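Local coordinates for serpin B3 (Homo sapiens, PDB 4ZK3), which probably inhibits proteases as a member of the serpin family, and is linked to psoriasis through Pso p27, a compact structure that forms large aggregates, at residues Leu15-Gln18 against Phe19-Ser22; Glu142-Lys145 against Lys146-Trp150; Trp269-Leu272 against Gln273-Arg276. All coordinates share one frame; numbering follows the deposited sequence.

In the fold
The three contacts come one after another along the chain and mark separate parts of a single serpin fold. Interaction 1 ends helix 4-19, interaction 2 lies within helix 140-153, and interaction 3 is the turn from helix 263-269 into strand 276-294. Centre to centre, interactions 1 and 2 are about 29 Å apart, 1 and 3 about 27 Å, and 2 and 3, on opposite sides of the chain's centre, about 43 Å; none touches another. Strand 276-294 still relates two of them: interaction 3 leads into it, and its Tyr-293 stacks on Phe-19 of interaction 1. Helix 140-153 packs on strand 174-185, which pairs with strand 340-351, consistent with an inserted reactive loop.

Interaction 1: Leu15-Gln18 against Phe19-Ser22; sequences LFQQ and FRKS
Leu-15 and Phe-19 meet twice, through the backbone and through the ring. The amide N of Phe-19 donates to Leu-15 O at 3.0 Å, lying in the carbonyl plane. The same oxygen sits over one face of the Phe-19 ring, toward its rim, with Leu-15 O 3.4 Å from Phe-19 CG. A chi1 of -67° keeps the ring beside its own backbone N, and CE2 then packs on Leu-15 CB at 3.8 Å.

The next carbonyl is filled in the helical way too, Arg-20 N reaching Phe-16 O at 2.9 Å. After that the spacing shortens: Lys-21 N binds Gln-18 O at 3.0 Å, coming from well above the carbonyl plane, and Ser-22 N closes on Phe-19 O at 3.2 Å.

Among the side chains the polar contacts are looser. Lys-21 runs alongside Gln-18, and its NZ makes a weak bond to OE1 at 3.4 Å. Gln-17 NE2 lies at the edge of the Arg-20 guanidinium, the two groups nearly coplanar, but both offer donors. Arg-20 NH2 also makes a long, weak ion pair with Glu-258.

Phe-19 also stacks on Tyr-293 and meets Tyr-29 edge-to-face, which helps bury the ring while the turn beyond it stays toward solvent. The whole is a helix C-terminus unwinding through a type I beta turn, Phe-19 to Ser-22, here closing the first helix of the serpin fold.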
loop_
_atom_site.group_PDB
_atom_site.type_symbol
_atom_site.label_atom_id
_atom_site.label_comp_id
_atom_site.label_asym_id
_atom_site.label_seq_id
_atom_site.Cartn_x
_atom_site.Cartn_y
_atom_site.Cartn_z
ATOM N N LEU A 15 -9.400 -4.665 -1.714
ATOM C CA LEU A 15 -8.507 -5.336 -0.751
ATOM C C LEU A 15 -8.999 -5.184 0.650
ATOM O O LEU A 15 -8.971 -6.150 1.426
ATOM C CB LEU A 15 -7.060 -4.850 -0.824
ATOM C CG LEU A 15 -6.293 -5.306 -2.057
ATOM C CD1 LEU A 15 -5.003 -4.490 -2.201
ATOM C CD2 LEU A 15 -5.960 -6.752 -2.159
ATOM N N PHE A 16 -9.373 -3.970 0.985
ATOM C CA PHE A 16 -9.745 -3.619 2.336
ATOM C C PHE A 16 -10.867 -4.526 2.882
ATOM O O PHE A 16 -10.802 -4.965 4.019
ATOM C CB PHE A 16 -10.149 -2.153 2.409
ATOM C CG PHE A 16 -10.413 -1.690 3.795
ATOM C CD1 PHE A 16 -9.385 -1.369 4.638
ATOM C CD2 PHE A 16 -11.703 -1.642 4.293
ATOM C CE1 PHE A 16 -9.622 -0.961 5.931
ATOM C CE2 PHE A 16 -11.963 -1.237 5.586
ATOM C CZ PHE A 16 -10.916 -0.922 6.417
ATOM N N GLN A 17 -11.892 -4.764 2.062
ATOM C CA GLN A 17 -13.049 -5.645 2.426
ATOM C C GLN A 17 -12.599 -7.073 2.743
ATOM O O GLN A 17 -13.059 -7.661 3.682
ATOM C CB GLN A 17 -14.115 -5.611 1.318
ATOM C CG GLN A 17 -14.617 -4.220 0.898
ATOM C CD GLN A 17 -15.478 -3.441 1.916
ATOM O OE1 GLN A 17 -16.406 -2.717 1.524
ATOM N NE2 GLN A 17 -15.175 -3.549 3.185
ATOM N N GLN A 18 -11.610 -7.594 2.050
ATOM C CA GLN A 18 -11.032 -8.878 2.424
ATOM C C GLN A 18 -10.261 -8.828 3.729
ATOM O O GLN A 18 -10.437 -9.703 4.602
ATOM C CB GLN A 18 -10.152 -9.445 1.294
ATOM C CG GLN A 18 -10.956 -9.649 0.002
ATOM C CD GLN A 18 -12.119 -10.624 0.233
ATOM O OE1 GLN A 18 -11.949 -11.709 0.829
ATOM N NE2 GLN A 18 -13.310 -10.191 -0.137
ATOM N N PHE A 19 -9.455 -7.776 3.889
ATOM C CA PHE A 19 -8.611 -7.609 5.045
ATOM C C PHE A 19 -9.443 -7.470 6.327
ATOM O O PHE A 19 -9.008 -7.912 7.391
ATOM C CB PHE A 19 -7.688 -6.395 4.916
ATOM C CG PHE A 19 -6.647 -6.528 3.859
ATOM C CD1 PHE A 19 -6.265 -7.746 3.369
ATOM C CD2 PHE A 19 -6.020 -5.392 3.365
ATOM C CE1 PHE A 19 -5.326 -7.842 2.382
ATOM C CE2 PHE A 19 -5.057 -5.488 2.398
ATOM C CZ PHE A 19 -4.709 -6.720 1.899
ATOM N N ARG A 20 -10.615 -6.897 6.201
ATOM C CA ARG A 20 -11.530 -6.792 7.331
ATOM C C ARG A 20 -11.846 -8.119 8.031
ATOM O O ARG A 20 -12.239 -8.117 9.206
ATOM C CB ARG A 20 -12.852 -6.234 6.887
ATOM C CG ARG A 20 -12.739 -4.781 6.497
ATOM C CD ARG A 20 -14.079 -4.221 6.152
ATOM N NE ARG A 20 -14.849 -4.102 7.376
ATOM C CZ ARG A 20 -16.136 -3.822 7.427
ATOM N NH1 ARG A 20 -16.792 -3.583 6.319
ATOM N NH2 ARG A 20 -16.759 -3.742 8.595
ATOM N N LYS A 21 -11.684 -9.231 7.312
ATOM C CA LYS A 21 -12.017 -10.556 7.836
ATOM C C LYS A 21 -11.036 -11.188 8.758
ATOM O O LYS A 21 -11.397 -12.129 9.411
ATOM C CB LYS A 21 -12.259 -11.500 6.701
ATOM C CG LYS A 21 -13.423 -10.987 5.880
ATOM C CD LYS A 21 -13.638 -11.788 4.644
ATOM C CE LYS A 21 -14.911 -11.301 4.008
ATOM N NZ LYS A 21 -14.902 -11.726 2.599
ATOM N N SER A 22 -9.796 -10.713 8.810
ATOM C CA SER A 22 -8.813 -11.298 9.750
ATOM C C SER A 22 -9.037 -10.665 11.111
ATOM O O SER A 22 -9.691 -9.608 11.212
ATOM C CB SER A 22 -7.382 -11.006 9.333
ATOM O OG SER A 22 -7.021 -9.723 9.830
#

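Interaction 2: Glu142-Lys145 against Lys146-Trp150; sequences ESRK and KINSW
Glu-142 touches the following turn through its backbone: its O accepts the amide N of Lys-146 at 3.0 Å, while its carboxylate lies well clear of Lys-146 to Trp-150.

One step on, Ser-143 O takes the N of Ile-147 at 3.0 Å. The Ile-147 side chain rises past that same carbonyl, with its CG1 3.5 Å from Ser-143 O. The hydroxyl of Ser-143 turns back to Ala-139 O, in the preceding turn.

Arg-144 brings more of its side chain into play. Its O receives Asn-148 N at 3.0 Å in an almost straight bond (177°), with Ile-147 N adding a weak second one. With CG anti to the backbone N, the arginine chain leaves the helix on the flank that Asn-148 also occupies, then bends at chi3. NH1 ends 3.5 Å from Asn-148 ND2, the guanidinium and amide planes 75° apart. As both atoms are donors they do not bond; both side chains bond the backbone of Ile-163, which probably holds them this close, its O accepting from Arg-144 NH1 and its N donating to Asn-148 OD1. A salt bridge from NH2 to Glu-141 further fixes the guanidinium.

Lys-145 O is gripped twice by Ser-149, by N at 3.1 Å and by OG at 3.2 Å, reaching it from opposite faces of the carbonyl plane. A chi1 of -60° folds the hydroxyl back beside its own amide for this.

Helix 140-153, helix F of the serpin fold, lies across strands 99-110 and 174-185: Ile-147 packs on Phe-108, Val-175 and Val-177, Trp-150 touches Ala-104 and Val-177, and the loop through Asn-161 and Ile-163 borders the Arg-144 and Asn-148 flank.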
loop_
_atom_site.group_PDB
_atom_site.type_symbol
_atom_site.label_atom_id
_atom_site.label_comp_id
_atom_site.label_asym_id
_atom_site.label_seq_id
_atom_site.Cartn_x
_atom_site.Cartn_y
_atom_site.Cartn_z
ATOM N N GLU A 142 19.258 -19.283 1.224
ATOM C CA GLU A 142 20.193 -18.191 1.231
ATOM C C GLU A 142 19.702 -17.161 0.166
ATOM O O GLU A 142 19.912 -15.960 0.286
ATOM C CB GLU A 142 21.605 -18.754 0.994
ATOM C CG GLU A 142 21.679 -20.289 0.603
ATOM C CD GLU A 142 21.031 -21.375 1.572
ATOM O OE1 GLU A 142 20.224 -22.289 1.136
ATOM O OE2 GLU A 142 21.343 -21.342 2.805
ATOM N N SER A 143 19.035 -17.649 -0.868
ATOM C CA SER A 143 18.428 -16.796 -1.868
ATOM C C SER A 143 17.291 -15.966 -1.225
ATOM O O SER A 143 17.262 -14.757 -1.392
ATOM C CB SER A 143 17.906 -17.665 -3.032
ATOM O OG SER A 143 18.992 -18.136 -3.813
ATOM N N ARG A 144 16.409 -16.630 -0.486
ATOM C CA ARG A 144 15.346 -15.970 0.339
ATOM C C ARG A 144 15.933 -14.812 1.146
ATOM O O ARG A 144 15.458 -13.652 1.073
ATOM C CB ARG A 144 14.610 -16.980 1.220
ATOM C CG ARG A 144 13.430 -16.432 2.024
ATOM C CD ARG A 144 12.807 -17.513 2.891
ATOM N NE ARG A 144 13.633 -17.780 4.071
ATOM C CZ ARG A 144 13.626 -17.065 5.186
ATOM N NH1 ARG A 144 12.803 -16.031 5.354
ATOM N NH2 ARG A 144 14.463 -17.385 6.144
ATOM N N LYS A 145 17.026 -15.074 1.853
ATOM C CA LYS A 145 17.610 -14.049 2.705
ATOM C C LYS A 145 18.212 -12.935 1.933
ATOM O O LYS A 145 18.158 -11.794 2.339
ATOM C CB LYS A 145 18.643 -14.634 3.685
ATOM C CG LYS A 145 18.001 -15.617 4.644
ATOM C CD LYS A 145 19.005 -16.117 5.650
ATOM C CE LYS A 145 18.406 -17.225 6.481
ATOM N NZ LYS A 145 18.985 -17.226 7.853
ATOM N N LYS A 146 18.808 -13.225 0.805
ATOM C CA LYS A 146 19.276 -12.133 -0.060
ATOM C C LYS A 146 18.132 -11.208 -0.555
ATOM O O LYS A 146 18.312 -10.007 -0.623
ATOM C CB LYS A 146 19.975 -12.708 -1.274
ATOM C CG LYS A 146 20.672 -11.704 -2.163
ATOM C CD LYS A 146 21.649 -12.393 -3.132
ATOM C CE LYS A 146 22.003 -13.831 -2.681
ATOM N NZ LYS A 146 23.130 -14.437 -3.442
ATOM N N ILE A 147 16.970 -11.772 -0.870
ATOM C CA ILE A 147 15.840 -10.926 -1.392
ATOM C C ILE A 147 15.335 -10.033 -0.228
ATOM O O ILE A 147 15.178 -8.819 -0.391
ATOM C CB ILE A 147 14.728 -11.820 -1.927
ATOM C CG1 ILE A 147 15.231 -12.517 -3.223
ATOM C CG2 ILE A 147 13.443 -11.061 -2.234
ATOM C CD1 ILE A 147 14.437 -13.770 -3.572
ATOM N N ASN A 148 15.101 -10.671 0.915
ATOM C CA ASN A 148 14.689 -10.002 2.147
ATOM C C ASN A 148 15.656 -8.843 2.493
ATOM O O ASN A 148 15.202 -7.772 2.892
ATOM C CB ASN A 148 14.475 -11.010 3.296
ATOM C CG ASN A 148 13.221 -11.856 3.150
ATOM O OD1 ASN A 148 12.314 -11.585 2.380
ATOM N ND2 ASN A 148 13.176 -12.921 3.894
ATOM N N SER A 149 16.980 -8.977 2.258
ATOM C CA SER A 149 17.905 -7.869 2.536
ATOM C C SER A 149 17.825 -6.780 1.543
ATOM O O SER A 149 17.965 -5.600 1.899
ATOM C CB SER A 149 19.408 -8.319 2.658
ATOM O OG SER A 149 19.494 -9.245 3.717
ATOM N N TRP A 150 17.696 -7.111 0.268
ATOM C CA TRP A 150 17.435 -6.070 -0.694
ATOM C C TRP A 150 16.216 -5.211 -0.291
ATOM O O TRP A 150 16.241 -3.951 -0.349
ATOM C CB TRP A 150 17.200 -6.654 -2.081
ATOM C CG TRP A 150 16.999 -5.619 -3.067
ATOM C CD1 TRP A 150 17.946 -4.872 -3.655
ATOM C CD2 TRP A 150 15.733 -5.172 -3.608
ATOM N NE1 TRP A 150 17.359 -3.970 -4.534
ATOM C CE2 TRP A 150 16.008 -4.145 -4.522
ATOM C CE3 TRP A 150 14.396 -5.545 -3.392
ATOM C CZ2 TRP A 150 15.015 -3.512 -5.250
ATOM C CZ3 TRP A 150 13.406 -4.886 -4.084
ATOM C CH2 TRP A 150 13.716 -3.902 -5.018
#

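Interaction 3: Trp269-Leu272 against Gln273-Arg276; sequences WTSL and QNMR
Leu-272 and Met-275 carry the apolar part of the contact, their side chains crossing with CD1 of Leu-272 a tight 3.4 Å from CE of Met-275. Met-275 also lays its CG against Ser-271 O at 3.1 Å, and both it and Leu-272 rest on His-220 and Glu-233 of the neighbouring strands.

Two backbone bonds tie the loop: Asn-274 N to Ser-271 O at 2.9 Å and Met-275 N to Leu-272 O at 3.0 Å. Each joins residues three apart, so the chain makes a short 3-10 turn. In this serpin it carries helix 263-269 round into strand 276-294, where Arg-276 begins pairing with Phe-221.

Side-chain polar groups secure both ends of the turn. Ser-271 OG and Asn-274 ND2 do not bond each other; both go to Glu-268 O in the helix, with the serine hydroxyl held between its backbone N and carbonyl carbon (chi1 63°). Further along, Arg-276 folds back and NH1 donates to Gln-273 O at 2.8 Å and Met-275 O at 2.7 Å, with both oxygens close to the guanidinium plane.

A water donates to Asn-274 O at 2.9 Å; its oxygen lies an unusually short 2.5 Å from Trp-269 O, so that half of the bridge is doubtful.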
loop_
_atom_site.group_PDB
_atom_site.type_symbol
_atom_site.label_atom_id
_atom_site.label_comp_id
_atom_site.label_asym_id
_atom_site.label_seq_id
_atom_site.Cartn_x
_atom_site.Cartn_y
_atom_site.Cartn_z
ATOM N N TRP A 269 -15.518 13.090 -1.050
ATOM C CA TRP A 269 -15.390 13.611 0.296
ATOM C C TRP A 269 -14.017 14.196 0.630
ATOM O O TRP A 269 -13.905 15.070 1.514
ATOM C CB TRP A 269 -15.688 12.501 1.313
ATOM C CG TRP A 269 -17.111 11.979 1.242
ATOM C CD1 TRP A 269 -18.186 12.615 0.680
ATOM C CD2 TRP A 269 -17.610 10.759 1.779
ATOM N NE1 TRP A 269 -19.311 11.846 0.814
ATOM C CE2 TRP A 269 -18.993 10.710 1.500
ATOM C CE3 TRP A 269 -17.029 9.696 2.475
ATOM C CZ2 TRP A 269 -19.803 9.649 1.903
ATOM C CZ3 TRP A 269 -17.831 8.625 2.855
ATOM C CH2 TRP A 269 -19.203 8.616 2.582
ATOM N N THR A 270 -12.974 13.676 -0.029
ATOM C CA THR A 270 -11.607 13.984 0.375
ATOM C C THR A 270 -10.929 14.846 -0.656
ATOM O O THR A 270 -9.717 15.013 -0.604
ATOM C CB THR A 270 -10.744 12.735 0.616
ATOM O OG1 THR A 270 -10.453 12.118 -0.647
ATOM C CG2 THR A 270 -11.437 11.754 1.569
ATOM N N SER A 271 -11.674 15.437 -1.582
ATOM C CA SER A 271 -11.019 16.362 -2.476
ATOM C C SER A 271 -11.001 17.752 -1.818
ATOM O O SER A 271 -11.937 18.130 -1.098
ATOM C CB SER A 271 -11.736 16.452 -3.823
ATOM O OG SER A 271 -13.019 16.967 -3.568
ATOM N N LEU A 272 -9.948 18.509 -2.107
ATOM C CA LEU A 272 -9.842 19.945 -1.792
ATOM C C LEU A 272 -11.104 20.727 -2.162
ATOM O O LEU A 272 -11.666 21.447 -1.348
ATOM C CB LEU A 272 -8.627 20.540 -2.540
ATOM C CG LEU A 272 -7.329 20.667 -1.735
ATOM C CD1 LEU A 272 -7.230 19.628 -0.633
ATOM C CD2 LEU A 272 -6.088 20.656 -2.638
ATOM N N GLN A 273 -11.539 20.570 -3.399
ATOM C CA GLN A 273 -12.802 21.090 -3.860
ATOM C C GLN A 273 -13.910 21.052 -2.788
ATOM O O GLN A 273 -14.686 21.985 -2.666
ATOM C CB GLN A 273 -13.175 20.256 -5.090
ATOM C CG GLN A 273 -14.550 20.440 -5.689
ATOM C CD GLN A 273 -14.792 21.857 -6.111
ATOM O OE1 GLN A 273 -15.753 22.472 -5.661
ATOM N NE2 GLN A 273 -13.937 22.384 -6.987
ATOM N N ASN A 274 -13.992 19.984 -2.000
ATOM C CA ASN A 274 -15.106 19.808 -1.047
ATOM C C ASN A 274 -14.732 19.836 0.418
ATOM O O ASN A 274 -15.457 19.333 1.263
ATOM C CB ASN A 274 -15.795 18.480 -1.320
ATOM C CG ASN A 274 -16.301 18.399 -2.727
ATOM O OD1 ASN A 274 -16.536 19.439 -3.348
ATOM N ND2 ASN A 274 -16.497 17.174 -3.239
ATOM N N MET A 275 -13.613 20.440 0.699
ATOM C CA MET A 275 -13.207 20.737 2.046
ATOM C C MET A 275 -12.904 22.241 2.157
ATOM O O MET A 275 -12.818 22.951 1.157
ATOM C CB MET A 275 -11.972 19.909 2.355
ATOM C CG MET A 275 -12.099 18.437 2.016
ATOM S SD MET A 275 -10.637 17.459 2.471
ATOM C CE MET A 275 -9.300 18.385 1.778
ATOM N N ARG A 276 -12.729 22.720 3.386
ATOM C CA ARG A 276 -12.564 24.137 3.631
ATOM C C ARG A 276 -11.486 24.332 4.671
ATOM O O ARG A 276 -11.425 23.584 5.642
ATOM C CB ARG A 276 -13.896 24.742 4.168
ATOM C CG ARG A 276 -15.144 24.381 3.362
ATOM C CD ARG A 276 -15.073 25.163 2.067
ATOM N NE ARG A 276 -16.140 24.921 1.110
ATOM C CZ ARG A 276 -16.043 24.227 -0.017
ATOM N NH1 ARG A 276 -14.928 23.580 -0.345
ATOM N NH2 ARG A 276 -17.106 24.138 -0.816
HETATM O O HOH W 1 -15.911 16.490 1.772
#